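Local coordinates for protein alcohol dehydrogenase (Aeropyrum pernix, PDB 1H2B) that probably catalyses the NAD+-dependent oxidation of alcohols at a zinc-containing active site, at residues Y84-A89 against L95-P100. Sequence-based numbering, arbitrary orientation.
Sequences YIEEVA and LEKGDP
Two backbone hydrogen bonds centred on Ile85 join the strand 81-88 to the type II turn Glu96-Asp99. Ile85 N donates to Asp99 O (2.9 Å), and Gly98 N reaches Ile85 O almost straight, at 172°. Beyond them, Tyr84 and Pro100 form an antiparallel non-hydrogen-bonded pair where strand 100-103 begins. Within the turn, the carboxylate of Asp99 folds back so that OD2 takes Glu96 N from above its plane (2.9 Å), and Gly98 occupies a backbone conformation in which a CB would press on the preceding carbonyl oxygen.

Charge adds a second link. Glu86 leaves the strand with CG anti to the backbone N (chi1 174°) and bends at chi2, which brings its carboxylate alongside the extended Lys97 chain; Lys97 NZ meets Glu86 OE2 on the syn side at 2.9 Å. A water donates to OE1 and only weakly accepts from NZ. With an alanine at Glu86, the Lys97 ammonium would probably lose its carboxylate mate and be free to turn.

The apolar contacts run from Ile85 and Val88 to Leu95: Ile85 CD1 meets Leu95 CD2 at 4.0 Å, the two side chains crossing at about a right angle, and Val88 CG1 touches Leu95 CB. At the other end, the Tyr84 ring brings its CD2 edge to Gly98 O (3.4 Å).

Away from the zinc and NAD sites, this hairpin-like connection in the GroES-like domain thus combines backbone bonds and apolar packing round the buried Ile85 with a salt bridge to the exposed Lys97.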
loop_
_atom_site.group_PDB
_atom_site.type_symbol
_atom_site.label_atom_id
_atom_site.label_comp_id
_atom_site.label_asym_id
_atom_site.label_seq_id
_atom_site.Cartn_x
_atom_site.Cartn_y
_atom_site.Cartn_z
ATOM N N TYR B 84 -29.723 -23.136 -6.946
ATOM C CA TYR B 84 -29.767 -23.307 -8.393
ATOM C C TYR B 84 -30.662 -22.221 -8.951
ATOM O O TYR B 84 -31.707 -21.888 -8.369
ATOM C CB TYR B 84 -30.366 -24.673 -8.739
ATOM C CG TYR B 84 -29.602 -25.833 -8.190
ATOM C CD1 TYR B 84 -29.948 -26.404 -6.960
ATOM C CD2 TYR B 84 -28.514 -26.329 -8.874
ATOM C CE1 TYR B 84 -29.226 -27.490 -6.435
ATOM C CE2 TYR B 84 -27.784 -27.406 -8.374
ATOM C CZ TYR B 84 -28.155 -27.972 -7.156
ATOM O OH TYR B 84 -27.465 -29.037 -6.659
ATOM N N ILE B 85 -30.263 -21.635 -10.071
ATOM C CA ILE B 85 -31.129 -20.631 -10.686
ATOM C C ILE B 85 -32.495 -21.285 -10.896
ATOM O O ILE B 85 -32.564 -22.439 -11.360
ATOM C CB ILE B 85 -30.548 -20.143 -12.035
ATOM C CG1 ILE B 85 -29.202 -19.393 -11.840
ATOM C CG2 ILE B 85 -31.557 -19.261 -12.784
ATOM C CD1 ILE B 85 -29.275 -18.050 -11.139
ATOM N N GLU B 86 -33.550 -20.516 -10.598
ATOM C CA GLU B 86 -34.909 -20.965 -10.935
ATOM C C GLU B 86 -35.366 -20.224 -12.191
ATOM O O GLU B 86 -35.780 -20.872 -13.186
ATOM C CB GLU B 86 -35.864 -20.788 -9.760
ATOM C CG GLU B 86 -37.295 -21.123 -10.217
ATOM C CD GLU B 86 -37.489 -22.594 -10.534
ATOM O OE1 GLU B 86 -36.781 -23.487 -9.984
ATOM O OE2 GLU B 86 -38.388 -22.863 -11.369
ATOM N N GLU B 87 -35.338 -18.892 -12.156
ATOM C CA GLU B 87 -35.634 -18.081 -13.338
ATOM C C GLU B 87 -34.957 -16.747 -13.266
ATOM O O GLU B 87 -34.467 -16.340 -12.202
ATOM C CB GLU B 87 -37.153 -17.881 -13.463
ATOM C CG GLU B 87 -37.761 -17.085 -12.311
ATOM C CD GLU B 87 -39.244 -16.873 -12.522
ATOM O OE1 GLU B 87 -40.009 -17.200 -11.618
ATOM O OE2 GLU B 87 -39.622 -16.355 -13.593
ATOM N N VAL B 88 -34.921 -16.058 -14.403
ATOM C CA VAL B 88 -34.302 -14.745 -14.487
ATOM C C VAL B 88 -35.142 -13.805 -15.328
ATOM O O VAL B 88 -35.933 -14.250 -16.226
ATOM C CB VAL B 88 -32.849 -14.795 -15.064
ATOM C CG1 VAL B 88 -31.931 -15.759 -14.249
ATOM C CG2 VAL B 88 -32.854 -15.198 -16.547
ATOM N N ALA B 89 -34.955 -12.513 -15.087
ATOM C CA ALA B 89 -35.702 -11.459 -15.757
ATOM C C ALA B 89 -34.988 -11.064 -17.001
ATOM O O ALA B 89 -33.910 -11.576 -17.276
ATOM C CB ALA B 89 -35.846 -10.241 -14.859
ATOM N N LEU B 95 -27.145 -16.927 -17.262
ATOM C CA LEU B 95 -27.835 -17.687 -16.194
ATOM C C LEU B 95 -29.124 -18.308 -16.659
ATOM O O LEU B 95 -29.955 -17.634 -17.248
ATOM C CB LEU B 95 -28.116 -16.750 -14.995
ATOM C CG LEU B 95 -26.889 -16.192 -14.260
ATOM C CD1 LEU B 95 -27.279 -15.025 -13.308
ATOM C CD2 LEU B 95 -26.144 -17.305 -13.540
ATOM N N GLU B 96 -29.289 -19.587 -16.370
ATOM C CA GLU B 96 -30.526 -20.269 -16.743
ATOM C C GLU B 96 -30.881 -21.305 -15.700
ATOM O O GLU B 96 -30.037 -21.766 -14.911
ATOM C CB GLU B 96 -30.459 -20.818 -18.179
ATOM C CG GLU B 96 -29.470 -21.920 -18.369
ATOM C CD GLU B 96 -29.238 -22.319 -19.839
ATOM O OE1 GLU B 96 -29.789 -21.723 -20.773
ATOM O OE2 GLU B 96 -28.448 -23.228 -20.018
ATOM N N LYS B 97 -32.160 -21.681 -15.708
ATOM C CA LYS B 97 -32.669 -22.648 -14.757
ATOM C C LYS B 97 -31.726 -23.822 -14.618
ATOM O O LYS B 97 -31.331 -24.451 -15.611
ATOM C CB LYS B 97 -34.117 -23.116 -15.138
ATOM C CG LYS B 97 -34.659 -24.172 -14.146
ATOM C CD LYS B 97 -36.188 -24.228 -14.050
ATOM C CE LYS B 97 -36.577 -25.379 -13.092
ATOM N NZ LYS B 97 -38.022 -25.387 -12.748
ATOM N N GLY B 98 -31.393 -24.136 -13.377
ATOM C CA GLY B 98 -30.573 -25.286 -13.030
ATOM C C GLY B 98 -29.111 -24.938 -12.754
ATOM O O GLY B 98 -28.397 -25.800 -12.200
ATOM N N ASP B 99 -28.661 -23.731 -13.118
ATOM C CA ASP B 99 -27.239 -23.417 -12.959
ATOM C C ASP B 99 -26.935 -23.326 -11.451
ATOM O O ASP B 99 -27.618 -22.581 -10.752
ATOM C CB ASP B 99 -26.903 -22.071 -13.579
ATOM C CG ASP B 99 -26.844 -22.088 -15.102
ATOM O OD1 ASP B 99 -26.744 -23.212 -15.648
ATOM O OD2 ASP B 99 -26.855 -20.995 -15.756
ATOM N N PRO B 100 -25.916 -24.011 -10.954
ATOM C CA PRO B 100 -25.557 -23.870 -9.536
ATOM C C PRO B 100 -24.849 -22.547 -9.288
ATOM O O PRO B 100 -24.012 -22.110 -10.092
ATOM C CB PRO B 100 -24.599 -25.038 -9.278
ATOM C CG PRO B 100 -23.944 -25.255 -10.698
ATOM C CD PRO B 100 -25.101 -25.043 -11.653
HETATM O O HOH W 1 -37.867 -25.744 -9.302
#